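Local coordinates for protein glucose-6-phosphate 1-dehydrogenase (Mycobacterium avium, PDB 4LGV) that probably catalyses the NADP+-dependent oxidation of glucose 6-phosphate to 6-phosphogluconolactone, the first step of the oxidative pentose phosphate pathway, at residues A[241-246]-A[307-312]; A[247-252]-A[446-451]; A[233-238]-A[298-303]; A[131-136]-A[414-419]; A[139-144]-A[159-164]. One frame throughout, in Å; residues are numbered along the deposited sequence.

Interaction 1. Residues A[241-246]-A[307-312]; sequences FYDAVG and PGVAKD
D243 and the loop residues V309 and A310 make almost the whole of this small surface contact, in which one carboxylate links a helix to an irregular loop. The aspartate reaches across with CG anti to its backbone N (chi1 -159°), a setting that carries both carboxylate oxygens to the loop. OD2 of D243 takes a weak but nearly straight hydrogen bond from the backbone N of A310, 3.3 Å long with an N-H...O angle of 166°. OD1 of D243 also touches a methyl, lying 3.7 Å from CG1 of V309, whose side chain crosses that of the aspartate at about a right angle. This oxygen has stronger partners beyond the two segments, since it hydrogen-bonds S313 OG and Y303 OH. The packed part ends quickly. CB of A310 only brushes OD2 of D243 at 3.9 Å, and G308, on the solvent side, adds very little. In the fold, the short helix 239-243 runs up to helix 246-264, against which Y242 packs, while the loop 307-312 belongs to the connection between the antiparallel strands 295-300 and 318-323.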
# COMPACT_ATOMS: atom_id res chain seq x y z
N PHE A 241 36.84 -9.69 -33.95
CA PHE A 241 36.63 -9.00 -32.66
C PHE A 241 35.40 -9.52 -31.93
O PHE A 241 35.50 -9.94 -30.78
CB PHE A 241 36.58 -7.48 -32.85
CG PHE A 241 37.89 -6.90 -33.35
CD1 PHE A 241 38.94 -6.66 -32.46
CD2 PHE A 241 38.10 -6.66 -34.72
CE1 PHE A 241 40.16 -6.16 -32.93
CE2 PHE A 241 39.32 -6.15 -35.19
CZ PHE A 241 40.35 -5.90 -34.29
N TYR A 242 34.28 -9.61 -32.64
CA TYR A 242 33.06 -10.15 -32.03
C TYR A 242 33.25 -11.59 -31.52
O TYR A 242 32.80 -11.94 -30.41
CB TYR A 242 31.88 -10.09 -32.97
CG TYR A 242 30.59 -10.36 -32.26
CD1 TYR A 242 30.11 -11.65 -32.13
CD2 TYR A 242 29.88 -9.33 -31.64
CE1 TYR A 242 28.94 -11.92 -31.42
CE2 TYR A 242 28.70 -9.58 -30.92
CZ TYR A 242 28.23 -10.87 -30.82
OH TYR A 242 27.07 -11.16 -30.17
N ASP A 243 33.96 -12.42 -32.29
CA ASP A 243 34.13 -13.85 -31.94
C ASP A 243 34.86 -14.07 -30.62
O ASP A 243 34.75 -15.15 -30.02
CB ASP A 243 34.86 -14.60 -33.04
CG ASP A 243 34.62 -16.11 -32.99
OD1 ASP A 243 33.48 -16.53 -32.64
OD2 ASP A 243 35.54 -16.87 -33.37
N ALA A 244 35.64 -13.07 -30.20
CA ALA A 244 36.33 -13.11 -28.90
C ALA A 244 35.49 -12.48 -27.75
O ALA A 244 35.91 -12.51 -26.61
CB ALA A 244 37.66 -12.37 -29.02
N VAL A 245 34.36 -11.87 -28.09
CA VAL A 245 33.55 -11.12 -27.13
C VAL A 245 32.25 -11.86 -26.81
O VAL A 245 32.09 -12.37 -25.70
CB VAL A 245 33.28 -9.73 -27.70
CG1 VAL A 245 32.32 -8.97 -26.82
CG2 VAL A 245 34.60 -8.95 -27.86
N GLY A 246 31.35 -11.94 -27.79
CA GLY A 246 30.09 -12.64 -27.60
C GLY A 246 29.02 -11.72 -27.02
O GLY A 246 29.33 -10.70 -26.42
N PRO A 307 33.75 -13.63 -42.15
CA PRO A 307 35.22 -13.53 -42.12
C PRO A 307 35.77 -13.12 -40.74
O PRO A 307 35.23 -12.19 -40.09
CB PRO A 307 35.54 -12.48 -43.21
CG PRO A 307 34.27 -12.22 -43.96
CD PRO A 307 33.12 -12.69 -43.10
N GLY A 308 36.80 -13.83 -40.29
CA GLY A 308 37.38 -13.66 -38.95
C GLY A 308 36.82 -14.60 -37.89
O GLY A 308 37.40 -14.76 -36.84
N VAL A 309 35.68 -15.22 -38.16
CA VAL A 309 35.08 -16.14 -37.20
C VAL A 309 35.59 -17.57 -37.45
O VAL A 309 35.56 -18.05 -38.57
CB VAL A 309 33.53 -16.15 -37.30
CG1 VAL A 309 32.93 -17.11 -36.30
CG2 VAL A 309 32.95 -14.75 -37.11
N ALA A 310 36.05 -18.23 -36.38
CA ALA A 310 36.54 -19.60 -36.45
C ALA A 310 35.42 -20.57 -36.84
O ALA A 310 34.27 -20.44 -36.38
CB ALA A 310 37.16 -20.01 -35.12
N LYS A 311 35.78 -21.55 -37.67
CA LYS A 311 34.81 -22.46 -38.31
C LYS A 311 34.08 -23.29 -37.25
O LYS A 311 32.92 -23.67 -37.42
CB LYS A 311 35.47 -23.36 -39.37
N ASP A 312 34.76 -23.55 -36.13
CA ASP A 312 34.19 -24.29 -35.00
C ASP A 312 33.83 -23.38 -33.77
O ASP A 312 33.76 -23.86 -32.66
CB ASP A 312 35.19 -25.37 -34.59
CG ASP A 312 36.54 -24.80 -34.17
OD1 ASP A 312 36.76 -23.57 -34.39
OD2 ASP A 312 37.37 -25.57 -33.64

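Interaction 2. Residues A[247-252]-A[446-451]; sequences AVRDVV and PVLDKP
This is an apolar helix-to-helix contact, partly buried, in which residues 247-252 near the start of helix 246-264 meet residues 446-451 at the end of helix 434-449. L448 is its centre: CD2 of this leucine lies 4.0 Å from CG1 of V248 and also touches R249. Its CG stands beside the backbone N and anti to the carbonyl carbon (chi1 -55°), which turns the branch toward the facing helix, and CD2 then reaches both neighbouring side chains there. Beside it the valines meet by single methyls, CG2 of V248 and CG1 of V447 being 4.2 Å apart. The arginine contributes a flat surface instead. Its chain is extended from CG to NE, and CD2 of L448 sits over the centre of one guanidinium face, 3.9 Å from CZ of R249, so that the methyl packs without competing for the N-H groups. Two of its nitrogens have other partners: NE bonds the carbonyl O of H167 and NH1 that of V245, which together hold the group's orientation. On the sheet side, V248 and A247 rest on V319 of strand 318-323, and V252 on L321 of that strand and L337 of strand 335-340, so helix 246-264 lies on the mixed sheet with helix 434-449 at its flank.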
# COMPACT_ATOMS: atom_id res chain seq x y z
N ALA A 247 27.76 -12.12 -27.17
CA ALA A 247 26.61 -11.30 -26.79
C ALA A 247 26.60 -10.92 -25.31
O ALA A 247 26.41 -9.76 -24.96
CB ALA A 247 25.32 -12.02 -27.16
N VAL A 248 26.86 -11.86 -24.43
CA VAL A 248 26.92 -11.53 -22.99
C VAL A 248 27.87 -10.36 -22.71
O VAL A 248 27.46 -9.36 -22.07
CB VAL A 248 27.29 -12.73 -22.13
CG1 VAL A 248 27.49 -12.34 -20.68
CG2 VAL A 248 26.20 -13.77 -22.21
N ARG A 249 29.10 -10.45 -23.19
CA ARG A 249 30.07 -9.37 -22.93
C ARG A 249 29.73 -8.11 -23.69
O ARG A 249 30.04 -7.00 -23.25
CB ARG A 249 31.48 -9.79 -23.31
CG ARG A 249 32.09 -10.88 -22.42
CD ARG A 249 33.52 -11.12 -22.84
NE ARG A 249 34.14 -12.21 -22.08
CZ ARG A 249 34.08 -13.49 -22.42
NH1 ARG A 249 33.45 -13.89 -23.52
NH2 ARG A 249 34.67 -14.39 -21.65
N ASP A 250 29.12 -8.29 -24.85
CA ASP A 250 28.87 -7.18 -25.77
C ASP A 250 27.76 -6.27 -25.27
O ASP A 250 27.91 -5.08 -25.28
CB ASP A 250 28.54 -7.72 -27.16
CG ASP A 250 28.46 -6.64 -28.19
OD1 ASP A 250 29.31 -5.73 -28.16
OD2 ASP A 250 27.55 -6.70 -29.06
N VAL A 251 26.63 -6.85 -24.86
CA VAL A 251 25.41 -6.07 -24.50
C VAL A 251 24.85 -6.27 -23.09
O VAL A 251 24.19 -5.38 -22.54
CB VAL A 251 24.26 -6.28 -25.51
CG1 VAL A 251 24.66 -5.87 -26.91
CG2 VAL A 251 23.84 -7.75 -25.58
N VAL A 252 25.11 -7.42 -22.49
CA VAL A 252 24.50 -7.73 -21.20
C VAL A 252 25.23 -7.11 -20.01
O VAL A 252 24.60 -6.40 -19.20
CB VAL A 252 24.34 -9.25 -21.00
CG1 VAL A 252 23.75 -9.56 -19.63
CG2 VAL A 252 23.42 -9.82 -22.06
N PRO A 446 29.61 -16.46 -13.89
CA PRO A 446 29.38 -17.90 -13.90
C PRO A 446 29.00 -18.40 -15.27
O PRO A 446 29.39 -19.50 -15.66
CB PRO A 446 28.22 -18.09 -12.93
CG PRO A 446 28.37 -16.97 -11.97
CD PRO A 446 28.87 -15.80 -12.79
N VAL A 447 28.30 -17.56 -16.02
CA VAL A 447 27.97 -17.87 -17.42
C VAL A 447 29.20 -17.84 -18.33
O VAL A 447 29.29 -18.60 -19.31
CB VAL A 447 26.86 -16.91 -17.90
CG1 VAL A 447 26.81 -16.83 -19.40
CG2 VAL A 447 25.54 -17.38 -17.36
N LEU A 448 30.16 -16.98 -18.03
CA LEU A 448 31.41 -16.96 -18.79
C LEU A 448 32.24 -18.20 -18.50
O LEU A 448 32.90 -18.72 -19.39
CB LEU A 448 32.24 -15.71 -18.45
CG LEU A 448 31.56 -14.34 -18.62
CD1 LEU A 448 32.54 -13.23 -18.24
CD2 LEU A 448 31.01 -14.13 -20.03
N ASP A 449 32.25 -18.61 -17.24
CA ASP A 449 33.07 -19.73 -16.79
C ASP A 449 32.49 -21.05 -17.23
O ASP A 449 33.22 -21.91 -17.60
CB ASP A 449 33.21 -19.75 -15.24
CG ASP A 449 34.17 -18.68 -14.72
OD1 ASP A 449 34.96 -18.15 -15.49
OD2 ASP A 449 34.13 -18.39 -13.51
N LYS A 450 31.17 -21.21 -17.15
CA LYS A 450 30.53 -22.49 -17.50
C LYS A 450 29.45 -22.22 -18.53
O LYS A 450 28.27 -22.32 -18.22
CB LYS A 450 29.94 -23.17 -16.26
N PRO A 451 29.87 -21.86 -19.77
CA PRO A 451 28.90 -21.53 -20.81
C PRO A 451 28.10 -22.77 -21.19
O PRO A 451 28.67 -23.86 -21.30
CB PRO A 451 29.77 -21.07 -21.98
CG PRO A 451 31.13 -21.61 -21.75
CD PRO A 451 31.25 -21.90 -20.29

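Interaction 3. Residues A[233-238]-A[298-303]; sequences FGIEDR and GQYRGY
The loop 233-238, which has no regular structure, passes the type II beta turn from Y300 to Y303 that follows on from strand 295-300, the nearest CA atoms being those of G234 and Y303 at 7.8 Å. The turn is closed by Y303 N bonding Y300 O at 3.0 Å, and G302 occupies its third position with a positive phi (109°), as is usual for type II. Strand 295-300 is part of the large mixed sheet of the C-terminal domain, and the contact ties the turn after this strand to the loop that follows strand 222-230 of the same sheet. Y300 carries the polar link. Its CG sits between the backbone N and the carbonyl carbon (chi1 73°), directing the ring toward the loop, and its hydroxyl accepts a nearly straight hydrogen bond from I235 N, at 3.1 Å and 170°. G234 fits closely against the same phenol, its CA lying 3.5 Å from OH of Y300. Y303 backs this arrangement, its CB lying over the centre of one face of the Y300 ring, while its own hydroxyl has D243 as partner. The isoleucine side chain fills the angle between the two tyrosines, meeting each ring at its edge rather than over a face: CD1 of I235 lies 3.6 Å from CE2 of Y300 and likewise 3.6 Å from CE1 of Y303.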
# COMPACT_ATOMS: atom_id res chain seq x y z
N PHE A 233 20.20 -7.57 -37.67
CA PHE A 233 21.37 -7.66 -38.54
C PHE A 233 22.39 -8.56 -37.83
O PHE A 233 22.32 -8.78 -36.61
CB PHE A 233 21.97 -6.29 -38.88
CG PHE A 233 22.11 -5.35 -37.68
CD1 PHE A 233 23.23 -5.41 -36.86
CD2 PHE A 233 21.11 -4.43 -37.37
CE1 PHE A 233 23.38 -4.58 -35.77
CE2 PHE A 233 21.24 -3.59 -36.29
CZ PHE A 233 22.38 -3.65 -35.47
N GLY A 234 23.30 -9.11 -38.63
CA GLY A 234 24.36 -9.96 -38.14
C GLY A 234 25.60 -9.11 -37.90
O GLY A 234 25.51 -7.92 -37.69
N ILE A 235 26.74 -9.75 -37.91
CA ILE A 235 28.03 -9.09 -37.76
C ILE A 235 28.56 -8.69 -39.14
O ILE A 235 28.99 -9.53 -39.93
CB ILE A 235 29.00 -10.05 -37.04
CG1 ILE A 235 28.48 -10.30 -35.62
CG2 ILE A 235 30.37 -9.45 -36.86
CD1 ILE A 235 27.75 -11.60 -35.49
N GLU A 236 28.51 -7.39 -39.45
CA GLU A 236 28.88 -6.87 -40.78
C GLU A 236 30.40 -6.76 -40.94
O GLU A 236 30.94 -7.01 -42.01
CB GLU A 236 28.22 -5.50 -41.06
N ASP A 237 31.09 -6.42 -39.86
CA ASP A 237 32.54 -6.24 -39.90
C ASP A 237 33.11 -6.65 -38.56
O ASP A 237 32.38 -6.90 -37.59
CB ASP A 237 32.90 -4.80 -40.23
N ARG A 238 34.43 -6.75 -38.52
CA ARG A 238 35.10 -7.00 -37.26
C ARG A 238 34.64 -8.34 -36.62
O ARG A 238 34.54 -8.48 -35.38
CB ARG A 238 34.84 -5.81 -36.32
N GLY A 298 22.78 -18.91 -27.92
CA GLY A 298 22.46 -19.16 -29.31
C GLY A 298 23.51 -18.63 -30.26
O GLY A 298 24.28 -17.73 -29.92
N GLN A 299 23.51 -19.18 -31.48
CA GLN A 299 24.40 -18.76 -32.54
C GLN A 299 23.67 -18.88 -33.85
O GLN A 299 23.15 -19.95 -34.20
CB GLN A 299 25.62 -19.65 -32.58
CG GLN A 299 26.77 -19.09 -33.38
CD GLN A 299 27.84 -20.15 -33.59
OE1 GLN A 299 27.71 -20.98 -34.49
NE2 GLN A 299 28.88 -20.13 -32.75
N TYR A 300 23.59 -17.78 -34.57
CA TYR A 300 22.81 -17.80 -35.78
C TYR A 300 23.53 -18.61 -36.91
O TYR A 300 24.76 -18.59 -37.01
CB TYR A 300 22.43 -16.38 -36.20
CG TYR A 300 23.52 -15.49 -36.78
CD1 TYR A 300 23.90 -15.60 -38.13
CD2 TYR A 300 24.06 -14.45 -36.03
CE1 TYR A 300 24.84 -14.72 -38.68
CE2 TYR A 300 25.00 -13.58 -36.55
CZ TYR A 300 25.40 -13.71 -37.88
OH TYR A 300 26.33 -12.83 -38.35
N ARG A 301 22.73 -19.30 -37.72
CA ARG A 301 23.22 -20.11 -38.83
C ARG A 301 23.82 -19.17 -39.87
O ARG A 301 23.16 -18.22 -40.33
CB ARG A 301 22.11 -20.96 -39.45
N GLY A 302 25.09 -19.41 -40.20
CA GLY A 302 25.85 -18.51 -41.07
C GLY A 302 26.93 -17.73 -40.35
O GLY A 302 27.79 -17.13 -40.98
N TYR A 303 26.86 -17.69 -39.02
CA TYR A 303 27.82 -16.92 -38.21
C TYR A 303 29.24 -17.41 -38.43
O TYR A 303 30.15 -16.60 -38.55
CB TYR A 303 27.46 -17.00 -36.72
CG TYR A 303 28.51 -16.41 -35.82
CD1 TYR A 303 28.77 -15.04 -35.81
CD2 TYR A 303 29.25 -17.22 -34.98
CE1 TYR A 303 29.74 -14.50 -34.99
CE2 TYR A 303 30.22 -16.69 -34.15
CZ TYR A 303 30.47 -15.33 -34.17
OH TYR A 303 31.43 -14.83 -33.34

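Interaction 4. Residues A[131-136]-A[414-419]; sequences LYYLEM and RPYERL
Strand 130-134 and helix 413-424 stand well apart here, their nearest CA atoms, those of Y133 and L419, being 11.4 Å from each other, so that only long side chains can bridge them. The strand belongs to the parallel sheet of the Rossmann-type dinucleotide-binding domain and the helix to the C-terminal domain; the contact therefore joins the two domains in the interior of the chain. Y133 and Y416 come from opposite directions. Each has CG anti to its own backbone N (chi1 175° for Y133), which extends the phenols toward each other between strand and helix. Their rings do not stack: each hydroxyl approaches the other ring at its edge, near the ring plane, and the ring carbons CZ of Y133 and CZ of Y416 are 4.3 Å apart. Both hydroxyls have further partners, Y133 OH probably bonding OE1 of E162, at a doubtfully short distance, and Y416 OH bonding T47 OG1, so the buried oxygens form a connected polar group. E135, just after the strand, borders this group, its carboxylate plane tilted 22° from the Y416 ring; its OE1 also bonds T47 and stays 3.7 Å from OH of Y416, while H193 packs edge-to-face with that ring. The two hydroxyls are themselves hydrogen-bonded, OH of Y133 and OH of Y416 being 2.6 Å apart.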
# COMPACT_ATOMS: atom_id res chain seq x y z
N LEU A 131 41.01 16.48 -22.57
CA LEU A 131 40.37 15.16 -22.65
C LEU A 131 41.22 14.28 -23.54
O LEU A 131 41.36 14.58 -24.71
CB LEU A 131 38.96 15.24 -23.23
CG LEU A 131 38.30 13.89 -23.49
CD1 LEU A 131 38.17 13.09 -22.19
CD2 LEU A 131 36.90 14.00 -24.09
N TYR A 132 41.72 13.17 -23.03
CA TYR A 132 42.43 12.17 -23.84
C TYR A 132 41.48 11.06 -24.19
O TYR A 132 40.96 10.40 -23.31
CB TYR A 132 43.60 11.56 -23.07
CG TYR A 132 44.64 12.57 -22.63
CD1 TYR A 132 45.58 13.03 -23.53
CD2 TYR A 132 44.68 13.04 -21.34
CE1 TYR A 132 46.52 13.97 -23.17
CE2 TYR A 132 45.64 13.96 -20.94
CZ TYR A 132 46.55 14.44 -21.87
OH TYR A 132 47.50 15.35 -21.49
N TYR A 133 41.22 10.87 -25.47
CA TYR A 133 40.28 9.86 -25.95
C TYR A 133 41.03 8.74 -26.63
O TYR A 133 41.70 8.95 -27.64
CB TYR A 133 39.27 10.52 -26.91
CG TYR A 133 38.33 9.56 -27.55
CD1 TYR A 133 37.72 8.55 -26.81
CD2 TYR A 133 38.01 9.65 -28.88
CE1 TYR A 133 36.85 7.66 -27.38
CE2 TYR A 133 37.13 8.76 -29.47
CZ TYR A 133 36.54 7.78 -28.70
OH TYR A 133 35.66 6.86 -29.26
N LEU A 134 40.97 7.55 -26.04
CA LEU A 134 41.80 6.45 -26.50
C LEU A 134 41.00 5.46 -27.33
O LEU A 134 40.36 4.59 -26.78
CB LEU A 134 42.45 5.73 -25.32
CG LEU A 134 43.08 6.62 -24.24
CD1 LEU A 134 43.86 5.76 -23.25
CD2 LEU A 134 44.00 7.69 -24.77
N GLU A 135 41.07 5.60 -28.65
CA GLU A 135 40.44 4.62 -29.52
C GLU A 135 41.55 3.72 -30.05
O GLU A 135 41.87 3.71 -31.21
CB GLU A 135 39.61 5.22 -30.66
CG GLU A 135 40.00 6.61 -31.12
CD GLU A 135 39.05 7.13 -32.17
OE1 GLU A 135 37.93 6.57 -32.30
OE2 GLU A 135 39.45 8.05 -32.89
N MET A 136 42.10 2.95 -29.15
CA MET A 136 43.23 2.09 -29.47
C MET A 136 43.00 0.73 -28.86
O MET A 136 42.10 0.56 -28.01
CB MET A 136 44.53 2.75 -29.03
CG MET A 136 45.18 3.44 -30.23
SD MET A 136 46.64 4.27 -29.70
CE MET A 136 47.69 4.47 -31.13
N ARG A 414 24.32 9.02 -33.58
CA ARG A 414 23.75 9.92 -32.57
C ARG A 414 24.21 9.58 -31.17
O ARG A 414 24.70 10.45 -30.46
CB ARG A 414 22.23 9.88 -32.67
CG ARG A 414 21.67 10.57 -33.90
CD ARG A 414 20.14 10.46 -33.91
NE ARG A 414 19.57 10.93 -35.17
CZ ARG A 414 18.28 11.19 -35.39
NH1 ARG A 414 17.34 11.06 -34.43
NH2 ARG A 414 17.92 11.62 -36.59
N PRO A 415 24.14 8.32 -30.81
CA PRO A 415 24.72 7.94 -29.54
C PRO A 415 26.17 8.24 -29.42
O PRO A 415 26.63 8.68 -28.36
CB PRO A 415 24.50 6.43 -29.46
CG PRO A 415 23.76 6.03 -30.72
CD PRO A 415 23.26 7.27 -31.36
N TYR A 416 26.90 7.98 -30.47
CA TYR A 416 28.32 8.17 -30.43
C TYR A 416 28.70 9.64 -30.23
O TYR A 416 29.48 9.97 -29.33
CB TYR A 416 28.93 7.60 -31.69
CG TYR A 416 30.39 7.64 -31.63
CD1 TYR A 416 31.12 6.67 -30.95
CD2 TYR A 416 31.06 8.70 -32.19
CE1 TYR A 416 32.49 6.74 -30.85
CE2 TYR A 416 32.45 8.78 -32.12
CZ TYR A 416 33.17 7.80 -31.44
OH TYR A 416 34.53 7.87 -31.41
N GLU A 417 28.12 10.54 -30.99
CA GLU A 417 28.37 11.98 -30.78
C GLU A 417 27.91 12.49 -29.41
O GLU A 417 28.54 13.36 -28.80
CB GLU A 417 27.74 12.82 -31.91
CG GLU A 417 26.23 12.79 -31.97
CD GLU A 417 25.65 13.40 -33.25
OE1 GLU A 417 26.44 13.90 -34.02
OE2 GLU A 417 24.42 13.39 -33.48
N ARG A 418 26.77 11.98 -28.93
CA ARG A 418 26.30 12.35 -27.60
C ARG A 418 27.34 11.99 -26.52
O ARG A 418 27.59 12.76 -25.62
CB ARG A 418 24.99 11.61 -27.35
CG ARG A 418 24.33 11.90 -26.03
CD ARG A 418 23.11 11.02 -25.87
NE ARG A 418 22.44 11.33 -24.62
CZ ARG A 418 21.71 10.48 -23.90
NH1 ARG A 418 21.56 9.20 -24.25
NH2 ARG A 418 21.11 10.93 -22.82
N LEU A 419 27.93 10.80 -26.61
CA LEU A 419 28.94 10.38 -25.63
C LEU A 419 30.19 11.22 -25.69
O LEU A 419 30.75 11.57 -24.65
CB LEU A 419 29.34 8.92 -25.85
CG LEU A 419 28.31 7.92 -25.39
CD1 LEU A 419 28.67 6.54 -25.87
CD2 LEU A 419 28.17 7.91 -23.89

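Interaction 5. Residues A[139-144]-A[159-164]; sequences SLFAPI and VAVEKP
F141 lays its ring obliquely across V161, one face turned to the valine and one edge turned to the backbone beyond it. Over the face, CB of V161 stands 4.1 Å from the ring centroid and 15° off the ring normal, a CH-pi contact shifted toward the rim. The valine's CG1 lies alongside, 4.1 Å from CG of F141. Its first torsion (chi1 -69°) puts CG1 beside the backbone N, where it faces the root of the phenyl group. The edge meets polar atoms instead: CZ of F141 is 3.1 Å from the carbonyl O of E162, and CE2 of F141 is 3.5 Å from that of P164. Both oxygens lie near the ring plane, where they face the slightly positive C-H rim, probably a weakly favourable arrangement. The E162 side chain leads away from the phenylalanine, and its OE1 has polar partners there, among them H193 NE2. F141 also rests on L134 of strand 130-134, so its ring packs at the C-terminal ends of two neighbouring parallel strands. This packing of the helix start on the sheet lies within a beta-alpha-beta crossover, strand 130-134, helix 141-150, strand 158-162, of the Rossmann-type nucleotide-binding fold.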
# COMPACT_ATOMS: atom_id res chain seq x y z
N SER A 139 45.15 -3.32 -24.81
CA SER A 139 46.49 -3.59 -24.24
C SER A 139 47.35 -2.33 -24.18
O SER A 139 48.28 -2.26 -23.41
CB SER A 139 47.21 -4.71 -25.00
OG SER A 139 47.40 -4.39 -26.36
N LEU A 140 46.95 -1.29 -24.89
CA LEU A 140 47.68 -0.02 -24.84
C LEU A 140 47.13 1.07 -23.92
O LEU A 140 47.78 2.11 -23.74
CB LEU A 140 47.85 0.51 -26.25
CG LEU A 140 48.72 -0.39 -27.13
CD1 LEU A 140 48.75 0.11 -28.57
CD2 LEU A 140 50.14 -0.47 -26.59
N PHE A 141 45.98 0.85 -23.27
CA PHE A 141 45.40 1.88 -22.40
C PHE A 141 46.34 2.26 -21.27
O PHE A 141 46.57 3.45 -20.95
CB PHE A 141 44.04 1.44 -21.82
CG PHE A 141 42.95 1.29 -22.86
CD1 PHE A 141 43.00 1.95 -24.06
CD2 PHE A 141 41.83 0.52 -22.59
CE1 PHE A 141 41.99 1.83 -24.98
CE2 PHE A 141 40.81 0.39 -23.50
CZ PHE A 141 40.88 1.05 -24.70
N ALA A 142 46.82 1.23 -20.57
CA ALA A 142 47.62 1.47 -19.38
C ALA A 142 48.96 2.07 -19.76
O ALA A 142 49.39 3.05 -19.16
CB ALA A 142 47.79 0.19 -18.59
N PRO A 143 49.61 1.52 -20.79
CA PRO A 143 50.88 2.14 -21.19
C PRO A 143 50.76 3.61 -21.56
O PRO A 143 51.64 4.39 -21.22
CB PRO A 143 51.32 1.29 -22.39
CG PRO A 143 50.76 -0.06 -22.12
CD PRO A 143 49.43 0.20 -21.44
N ILE A 144 49.69 3.99 -22.27
CA ILE A 144 49.48 5.38 -22.65
C ILE A 144 49.28 6.26 -21.40
O ILE A 144 49.87 7.33 -21.25
CB ILE A 144 48.25 5.51 -23.57
CG1 ILE A 144 48.56 4.90 -24.93
CG2 ILE A 144 47.86 6.97 -23.74
CD1 ILE A 144 47.36 4.68 -25.82
N VAL A 159 40.35 10.98 -19.04
CA VAL A 159 40.73 9.97 -20.01
C VAL A 159 39.49 9.14 -20.33
O VAL A 159 38.87 8.53 -19.43
CB VAL A 159 41.80 9.05 -19.44
CG1 VAL A 159 42.20 7.97 -20.43
CG2 VAL A 159 43.01 9.87 -19.06
N ALA A 160 39.14 9.12 -21.61
CA ALA A 160 38.02 8.32 -22.08
C ALA A 160 38.57 7.11 -22.81
O ALA A 160 39.31 7.25 -23.79
CB ALA A 160 37.16 9.14 -22.97
N VAL A 161 38.20 5.92 -22.35
CA VAL A 161 38.68 4.68 -22.94
C VAL A 161 37.61 3.96 -23.70
O VAL A 161 36.50 3.71 -23.18
CB VAL A 161 39.31 3.70 -21.88
CG1 VAL A 161 40.58 4.28 -21.36
CG2 VAL A 161 38.39 3.45 -20.72
N GLU A 162 37.93 3.58 -24.94
CA GLU A 162 36.96 2.81 -25.74
C GLU A 162 36.82 1.41 -25.25
O GLU A 162 37.78 0.79 -24.88
CB GLU A 162 37.36 2.76 -27.24
CG GLU A 162 36.78 3.90 -28.04
CD GLU A 162 35.27 3.87 -28.04
OE1 GLU A 162 34.63 4.92 -28.22
OE2 GLU A 162 34.71 2.79 -27.84
N LYS A 163 35.61 0.89 -25.30
CA LYS A 163 35.35 -0.52 -25.08
C LYS A 163 36.19 -1.40 -26.02
O LYS A 163 36.38 -1.03 -27.17
CB LYS A 163 33.87 -0.68 -25.42
CG LYS A 163 33.29 -2.06 -25.46
CD LYS A 163 31.79 -1.86 -25.59
CE LYS A 163 30.97 -3.08 -26.03
NZ LYS A 163 29.54 -2.81 -25.70
N PRO A 164 36.64 -2.58 -25.58
CA PRO A 164 36.39 -3.18 -24.27
C PRO A 164 37.37 -2.68 -23.22
O PRO A 164 38.48 -2.23 -23.56
CB PRO A 164 36.61 -4.67 -24.52
CG PRO A 164 37.65 -4.71 -25.60
CD PRO A 164 37.29 -3.54 -26.49

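How the interactions relate
The five contacts fall into two groups. Interactions 4 and 5, with centres 12 Å apart, share the parallel sheet through the neighbouring strands 130-134 and 158-162; interaction 4 also reaches helix 413-424 of the C-terminal domain. Interactions 1, 2 and 3 lie wholly in that domain, and interaction 1 touches both others, 9 Å from interaction 3 and 15 Å from interaction 2 between centres. Along the chain interaction 5 closes first, the segments of interactions 1, 2 and 3 alternate, and interaction 4 spans interactions 1, 3 and 5, while interaction 2 crosses it. The groups meet where K163 NZ bonds D250 O, linking interactions 5 and 2, so the two domains are joined at more than one place.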